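Local coordinates for beta-lactamase-like protein (Novosphingobium pentaromativorans US6-1, PDB 6AUF), which probably hydrolyses beta-lactam antibiotics as a B3-type metallo-beta-lactamase, using two zinc ions held in its active site, at residues P250-S253 against L257-R260. Sequence-based numbering, arbitrary orientation.
Sequences PHPS and LFDR. With ZN (zinc ion), chain B.
Pro252 and Leu257 come within 5.0 Å of each other at their CA atoms, where a 3-10 turn starting at Pro252 precedes helix 257-261. Leu257 N donates a hydrogen bond to Pro252 O at 3.1 Å. Beside this bond CB of Pro252 lies over one face of the Phe258 ring, with CG beyond the rim at CZ. Pro252 CB sits 3.9 Å from the Phe258 ring centroid and 22° off its normal, a CH-pi contact displaced toward the CE1 and CZ rim. Pro252 CG adds a van der Waals contact to Phe258 CZ at 3.6 Å. The aromatic ring reaches the proline because its CG stands anti to the carbonyl carbon (chi1 -71°). In the metallo-beta-lactamase fold the loop after strand 246-248 carries a zinc ligand, His251, immediately before the turn. The His251 side chain points away from the helix, and its NE2 binds one of the two zinc ions at 2.0 Å, the one also held by Asp111 and His112. Pro252, on which the helix start packs, directly follows this ligand in sequence. Leu257 completes the apolar group, its CB 4.0 Å from Pro252 CB. Tyr55 of strand 53-55 touches all three of the side chains of Pro252, Leu257 and Phe258 and meets the Phe258 ring edge-to-face, while Leu27 of helix 27-30 also packs on Phe258.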
# COMPACT_ATOMS: atom_id res chain seq x y z
N PRO A 250 1.77 -0.44 -3.48
CA PRO A 250 0.70 0.55 -3.67
C PRO A 250 0.73 1.26 -5.01
O PRO A 250 -0.32 1.66 -5.52
CB PRO A 250 0.92 1.51 -2.50
CG PRO A 250 1.45 0.61 -1.43
CD PRO A 250 2.38 -0.34 -2.14
N HIS A 251 1.91 1.46 -5.58
CA HIS A 251 2.02 1.87 -6.97
C HIS A 251 2.42 0.64 -7.74
O HIS A 251 3.54 0.13 -7.54
CB HIS A 251 3.05 2.98 -7.17
CG HIS A 251 2.63 4.30 -6.62
ND1 HIS A 251 2.07 5.29 -7.41
CD2 HIS A 251 2.70 4.81 -5.37
CE1 HIS A 251 1.80 6.34 -6.66
NE2 HIS A 251 2.18 6.08 -5.42
N PRO A 252 1.56 0.12 -8.63
CA PRO A 252 1.86 -1.17 -9.26
C PRO A 252 3.23 -1.22 -9.92
O PRO A 252 3.93 -2.24 -9.80
CB PRO A 252 0.71 -1.33 -10.27
CG PRO A 252 -0.42 -0.54 -9.66
CD PRO A 252 0.24 0.65 -9.01
N SER A 253 3.65 -0.15 -10.60
CA SER A 253 4.91 -0.19 -11.34
C SER A 253 6.10 -0.37 -10.40
O SER A 253 7.10 -0.97 -10.79
CB SER A 253 5.09 1.07 -12.20
OG SER A 253 4.45 2.19 -11.62
N LEU A 257 4.02 -4.83 -11.44
CA LEU A 257 2.93 -5.71 -11.03
C LEU A 257 2.06 -6.12 -12.20
O LEU A 257 1.61 -7.27 -12.26
CB LEU A 257 2.10 -5.02 -9.95
CG LEU A 257 0.92 -5.87 -9.49
CD1 LEU A 257 1.36 -7.10 -8.70
CD2 LEU A 257 -0.09 -5.03 -8.74
N PHE A 258 1.80 -5.21 -13.14
CA PHE A 258 0.88 -5.52 -14.23
C PHE A 258 1.45 -6.56 -15.19
O PHE A 258 0.75 -7.48 -15.60
CB PHE A 258 0.47 -4.24 -14.96
CG PHE A 258 -0.43 -3.36 -14.14
CD1 PHE A 258 -1.01 -3.85 -12.97
CD2 PHE A 258 -0.70 -2.05 -14.51
CE1 PHE A 258 -1.85 -3.06 -12.19
CE2 PHE A 258 -1.54 -1.24 -13.74
CZ PHE A 258 -2.12 -1.75 -12.59
N ASP A 259 2.74 -6.45 -15.54
CA ASP A 259 3.37 -7.48 -16.36
C ASP A 259 3.35 -8.83 -15.68
O ASP A 259 3.07 -9.85 -16.31
CB ASP A 259 4.82 -7.09 -16.68
CG ASP A 259 4.92 -6.06 -17.78
OD1 ASP A 259 3.87 -5.61 -18.28
OD2 ASP A 259 6.06 -5.70 -18.16
N ARG A 260 3.66 -8.86 -14.37
CA ARG A 260 3.67 -10.12 -13.63
C ARG A 260 2.27 -10.72 -13.55
O ARG A 260 2.10 -11.95 -13.64
CB ARG A 260 4.26 -9.89 -12.22
CG ARG A 260 5.72 -9.43 -12.23
CD ARG A 260 6.44 -9.60 -10.86
NE ARG A 260 5.89 -8.73 -9.84
CZ ARG A 260 5.39 -9.13 -8.67
NH1 ARG A 260 5.39 -10.42 -8.34
NH2 ARG A 260 4.90 -8.24 -7.84
ZN ZN B . 1.85 6.99 -3.66